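Local coordinates for glycoside Hydrolase (Bacteroides uniformis, PDB 5TA0), which probably hydrolyses agarose chains as a family 86 glycoside hydrolase, helping a gut bacterium to use this algal galactan, at residues A[343-355]-A[407-419]. Numbering follows the deposited sequence. Where two conformers were deposited one is given.
With EDO (1,2-ethanediol), chain O.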
# COMPACT_ATOMS: atom_id res chain seq x y z
N ASP A 343 -8.35 -7.10 -15.69
CA ASP A 343 -7.44 -5.95 -15.46
C ASP A 343 -8.18 -4.76 -14.84
O ASP A 343 -7.64 -4.11 -13.93
CB ASP A 343 -6.74 -5.53 -16.74
CG ASP A 343 -5.61 -6.44 -17.18
OD1 ASP A 343 -5.19 -7.33 -16.41
OD2 ASP A 343 -5.16 -6.25 -18.33
N TRP A 344 -9.40 -4.45 -15.29
CA TRP A 344 -10.21 -3.39 -14.68
C TRP A 344 -10.42 -3.64 -13.18
O TRP A 344 -10.29 -2.72 -12.35
CB TRP A 344 -11.57 -3.23 -15.38
CG TRP A 344 -12.56 -2.46 -14.58
CD1 TRP A 344 -13.66 -2.95 -13.93
CD2 TRP A 344 -12.51 -1.07 -14.27
NE1 TRP A 344 -14.31 -1.95 -13.27
CE2 TRP A 344 -13.63 -0.78 -13.45
CE3 TRP A 344 -11.64 -0.02 -14.60
CZ2 TRP A 344 -13.90 0.50 -12.97
CZ3 TRP A 344 -11.90 1.26 -14.09
CH2 TRP A 344 -13.03 1.50 -13.30
N LEU A 345 -10.69 -4.89 -12.81
CA LEU A 345 -10.87 -5.21 -11.40
C LEU A 345 -9.64 -4.82 -10.59
O LEU A 345 -9.78 -4.28 -9.50
CB LEU A 345 -11.20 -6.69 -11.19
CG LEU A 345 -12.54 -7.15 -11.78
CD1 LEU A 345 -12.69 -8.63 -11.49
CD2 LEU A 345 -13.73 -6.39 -11.23
N ARG A 346 -8.47 -5.04 -11.16
CA ARG A 346 -7.22 -4.64 -10.49
C ARG A 346 -7.06 -3.11 -10.51
O ARG A 346 -6.68 -2.51 -9.49
CB ARG A 346 -6.03 -5.30 -11.17
CG ARG A 346 -6.09 -6.83 -11.19
CD ARG A 346 -4.78 -7.39 -11.71
NE ARG A 346 -3.77 -7.30 -10.68
CZ ARG A 346 -3.68 -8.13 -9.64
NH1 ARG A 346 -2.77 -7.95 -8.69
NH2 ARG A 346 -4.50 -9.17 -9.53
N LEU A 347 -7.32 -2.51 -11.65
CA LEU A 347 -7.16 -1.05 -11.81
C LEU A 347 -7.94 -0.27 -10.76
O LEU A 347 -7.44 0.69 -10.14
CB LEU A 347 -7.56 -0.58 -13.22
CG LEU A 347 -6.56 -0.93 -14.32
CD1 LEU A 347 -7.23 -0.78 -15.68
CD2 LEU A 347 -5.31 -0.07 -14.23
N LYS A 348 -9.22 -0.61 -10.59
CA LYS A 348 -10.07 0.22 -9.71
C LYS A 348 -9.64 0.11 -8.26
O LYS A 348 -9.72 1.08 -7.52
CB LYS A 348 -11.56 -0.07 -9.91
CG LYS A 348 -12.04 -1.42 -9.46
CD LYS A 348 -13.50 -1.64 -9.86
CE LYS A 348 -14.02 -3.03 -9.57
NZ LYS A 348 -14.33 -3.26 -8.14
N SER A 349 -9.17 -1.07 -7.84
CA SER A 349 -8.63 -1.22 -6.49
C SER A 349 -7.33 -0.45 -6.34
O SER A 349 -7.11 0.19 -5.30
CB SER A 349 -8.43 -2.69 -6.16
OG SER A 349 -9.69 -3.31 -5.91
N THR A 350 -6.48 -0.50 -7.35
CA THR A 350 -5.21 0.21 -7.30
C THR A 350 -5.41 1.70 -7.10
O THR A 350 -4.77 2.30 -6.21
CB THR A 350 -4.37 -0.02 -8.55
OG1 THR A 350 -4.15 -1.42 -8.73
CG2 THR A 350 -3.00 0.64 -8.38
N ASN A 351 -6.26 2.32 -7.90
CA ASN A 351 -6.43 3.76 -7.82
C ASN A 351 -6.97 4.20 -6.46
O ASN A 351 -6.49 5.17 -5.88
CB ASN A 351 -7.35 4.26 -8.94
CG ASN A 351 -6.65 4.40 -10.26
OD1 ASN A 351 -5.50 4.79 -10.33
ND2 ASN A 351 -7.32 4.04 -11.32
N SER A 352 -7.98 3.50 -5.94
CA SER A 352 -8.54 3.86 -4.65
C SER A 352 -7.53 3.69 -3.52
O SER A 352 -7.37 4.58 -2.69
CB SER A 352 -9.83 3.10 -4.33
OG SER A 352 -10.86 3.43 -5.24
N MET A 353 -6.86 2.53 -3.46
CA MET A 353 -5.89 2.32 -2.41
C MET A 353 -4.75 3.34 -2.46
O MET A 353 -4.34 3.87 -1.41
CB MET A 353 -5.33 0.91 -2.51
CG MET A 353 -6.36 -0.15 -2.13
SD MET A 353 -5.56 -1.75 -1.88
CE MET A 353 -7.00 -2.72 -1.43
N LEU A 354 -4.28 3.64 -3.68
CA LEU A 354 -3.24 4.65 -3.85
C LEU A 354 -3.65 5.98 -3.24
O LEU A 354 -2.87 6.58 -2.51
CB LEU A 354 -2.90 4.84 -5.32
CG LEU A 354 -1.98 6.03 -5.63
CD1 LEU A 354 -0.67 5.98 -4.86
CD2 LEU A 354 -1.67 6.06 -7.12
N MET A 355 -4.86 6.44 -3.53
CA MET A 355 -5.31 7.71 -2.94
C MET A 355 -5.25 7.66 -1.40
O MET A 355 -4.84 8.63 -0.73
CB MET A 355 -6.74 8.02 -3.40
CG MET A 355 -6.84 8.35 -4.88
SD MET A 355 -6.19 9.96 -5.31
CE MET A 355 -7.51 11.08 -4.80
N TYR A 407 1.12 -4.35 -24.32
CA TYR A 407 0.62 -3.96 -22.99
C TYR A 407 -0.72 -4.59 -22.71
O TYR A 407 -1.60 -4.67 -23.58
CB TYR A 407 0.47 -2.45 -22.86
CG TYR A 407 1.78 -1.70 -22.75
CD1 TYR A 407 2.71 -2.01 -21.77
CD2 TYR A 407 2.06 -0.63 -23.59
CE1 TYR A 407 3.90 -1.30 -21.65
CE2 TYR A 407 3.25 0.08 -23.49
CZ TYR A 407 4.17 -0.26 -22.51
OH TYR A 407 5.36 0.44 -22.38
N SER A 408 -0.89 -5.07 -21.47
CA SER A 408 -2.20 -5.38 -20.93
C SER A 408 -2.94 -4.08 -20.65
O SER A 408 -2.40 -2.99 -20.88
CB SER A 408 -2.07 -6.19 -19.65
OG SER A 408 -1.65 -5.33 -18.58
N GLU A 409 -4.14 -4.15 -20.08
CA GLU A 409 -4.85 -2.93 -19.74
C GLU A 409 -4.26 -2.26 -18.49
O GLU A 409 -4.60 -1.11 -18.23
CB GLU A 409 -6.35 -3.17 -19.56
CG GLU A 409 -7.02 -3.73 -20.82
CD GLU A 409 -6.78 -2.85 -22.01
OE1 GLU A 409 -7.09 -1.65 -21.93
OE2 GLU A 409 -6.19 -3.31 -23.02
N LEU A 410 -3.36 -2.94 -17.78
CA LEU A 410 -2.76 -2.29 -16.60
C LEU A 410 -1.90 -1.08 -16.97
O LEU A 410 -1.67 -0.21 -16.12
CB LEU A 410 -1.97 -3.32 -15.78
CG LEU A 410 -2.75 -4.54 -15.28
CD1 LEU A 410 -1.90 -5.46 -14.43
CD2 LEU A 410 -4.02 -4.17 -14.53
N ILE A 411 -1.48 -0.96 -18.23
CA ILE A 411 -0.76 0.24 -18.65
C ILE A 411 -1.60 1.50 -18.47
O ILE A 411 -1.06 2.60 -18.30
CB ILE A 411 -0.24 0.12 -20.11
CG1 ILE A 411 0.82 1.18 -20.44
CG2 ILE A 411 -1.37 0.23 -21.15
CD1 ILE A 411 2.06 1.16 -19.56
N LYS A 412 -2.92 1.36 -18.49
CA LYS A 412 -3.80 2.51 -18.33
C LYS A 412 -3.61 3.22 -16.99
O LYS A 412 -3.84 4.42 -16.90
CB LYS A 412 -5.28 2.14 -18.54
CG LYS A 412 -5.61 1.89 -20.00
CD LYS A 412 -7.03 1.41 -20.19
CE LYS A 412 -7.53 1.60 -21.61
NZ LYS A 412 -6.76 0.91 -22.64
N PHE A 413 -3.19 2.49 -15.96
CA PHE A 413 -2.85 3.15 -14.68
C PHE A 413 -1.71 4.16 -14.86
O PHE A 413 -1.79 5.28 -14.40
CB PHE A 413 -2.46 2.10 -13.63
CG PHE A 413 -1.94 2.69 -12.34
CD1 PHE A 413 -2.80 3.12 -11.35
CD2 PHE A 413 -0.59 2.81 -12.13
CE1 PHE A 413 -2.32 3.69 -10.19
CE2 PHE A 413 -0.09 3.36 -10.95
CZ PHE A 413 -0.96 3.79 -9.99
N TYR A 414 -0.66 3.74 -15.57
CA TYR A 414 0.52 4.59 -15.74
C TYR A 414 0.25 5.73 -16.73
O TYR A 414 0.82 6.80 -16.61
CB TYR A 414 1.76 3.74 -16.09
CG TYR A 414 1.98 2.71 -15.00
CD1 TYR A 414 1.45 1.43 -15.09
CD2 TYR A 414 2.61 3.07 -13.82
CE1 TYR A 414 1.59 0.52 -14.05
CE2 TYR A 414 2.77 2.18 -12.76
CZ TYR A 414 2.25 0.89 -12.87
OH TYR A 414 2.32 -0.01 -11.84
N GLN A 415 -0.65 5.50 -17.69
CA GLN A 415 -1.11 6.54 -18.58
C GLN A 415 -1.93 7.58 -17.81
O GLN A 415 -1.76 8.80 -17.98
CB GLN A 415 -1.92 5.94 -19.75
CG GLN A 415 -1.04 5.15 -20.68
CD GLN A 415 -1.77 4.25 -21.65
OE1 GLN A 415 -2.88 3.80 -21.41
NE2 GLN A 415 -1.09 3.95 -22.75
N LEU A 416 -2.78 7.12 -16.91
CA LEU A 416 -3.61 8.01 -16.12
C LEU A 416 -2.77 8.92 -15.23
O LEU A 416 -3.06 10.11 -15.12
CB LEU A 416 -4.59 7.20 -15.26
CG LEU A 416 -5.50 7.92 -14.28
CD1 LEU A 416 -6.49 8.81 -15.01
CD2 LEU A 416 -6.22 6.91 -13.41
N TRP A 417 -1.75 8.35 -14.60
CA TRP A 417 -0.91 9.08 -13.64
C TRP A 417 0.32 9.73 -14.28
O TRP A 417 1.17 10.27 -13.58
CB TRP A 417 -0.50 8.13 -12.48
CG TRP A 417 -1.64 7.87 -11.55
CD1 TRP A 417 -2.60 6.87 -11.67
CD2 TRP A 417 -1.99 8.60 -10.36
NE1 TRP A 417 -3.50 6.97 -10.66
CE2 TRP A 417 -3.16 8.02 -9.84
CE3 TRP A 417 -1.43 9.70 -9.69
CZ2 TRP A 417 -3.76 8.49 -8.66
CZ3 TRP A 417 -2.02 10.14 -8.53
CH2 TRP A 417 -3.17 9.56 -8.03
N LYS A 418 0.43 9.69 -15.61
CA LYS A 418 1.58 10.29 -16.31
C LYS A 418 1.69 11.78 -15.92
O LYS A 418 0.69 12.48 -15.79
CB LYS A 418 1.42 10.13 -17.83
CG LYS A 418 2.66 10.43 -18.62
CD LYS A 418 2.40 10.34 -20.12
CE LYS A 418 3.66 10.43 -20.95
NZ LYS A 418 4.31 11.77 -20.88
N ASP A 419 2.92 12.22 -15.66
CA ASP A 419 3.23 13.62 -15.38
C ASP A 419 2.91 14.08 -13.97
O ASP A 419 3.42 15.12 -13.56
CB ASP A 419 2.57 14.61 -16.37
CG ASP A 419 2.74 14.21 -17.81
OD1 ASP A 419 3.89 14.08 -18.24
OD2 ASP A 419 1.71 14.03 -18.51
C1 EDO O . -0.93 -1.40 -12.06
O1 EDO O . -0.62 -0.32 -11.24
C2 EDO O . -2.43 -1.48 -11.99
O2 EDO O . -2.70 -2.39 -10.92
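Asp343 reaches the backbone of Glu409 through one carboxylate oxygen: Glu409 N donates to Asp343 OD2 over 2.9 Å, coming from the anti side and out of the carboxylate plane. The same oxygen also takes the indole N-H of Trp338. Ser408, next to this bond, receives Leu410 N on its OG, a capping bond at the turn that leads into helix 411-416; the same OG is hydrogen-bonded to the backbone O of Arg390. Leu410 CD2 lies 3.7 Å from Asp343 O and also meets CG of Leu347. Leu347 sends one methyl, CD2, to Phe413 CB, 3.6 Å away.

The two short helical segments run at 36° to each other with 10.3 Å between axes, and Phe413 is a knob in the hole formed by Leu347, Thr350, Asn351 and Leu354. The packing joins helix 340-358 of the (alpha/beta) barrel, which follows strand 321-326 and precedes strand 364-369 in the chain, to the short helix just before strand 423-429 of the large mixed sheet. With Phe413 CG anti to its own N (chi1 174°), the ring extends into that hole. Thr350 CG2 touches CE1, while Thr350 OG1 binds O2 of a 1,2-ethanediol, probably from the crystallisation liquor, whose O1 sits over one face of the Phe413 ring, toward its rim, and is hydrogen-bonded to Tyr414 OH.

Asn351 OD1 lies at the Phe413 edge, 3.3 Å from CD1, and accepts Trp417 NE1 over 3.0 Å; the N-H...O angle is 164° and the oxygen lies in the indole plane. Leu354 CD2 makes a CH-pi contact over the six-membered ring of Trp417, 3.8 Å from its centroid, and touches Phe413 CZ. Replacing Trp417 by an alanine would probably leave Asn351 OD1 without its N-H donor and Leu354 CD2 without a ring to cover. Met355 SD approaches CH2 at the indole edge, a Met-aromatic contact.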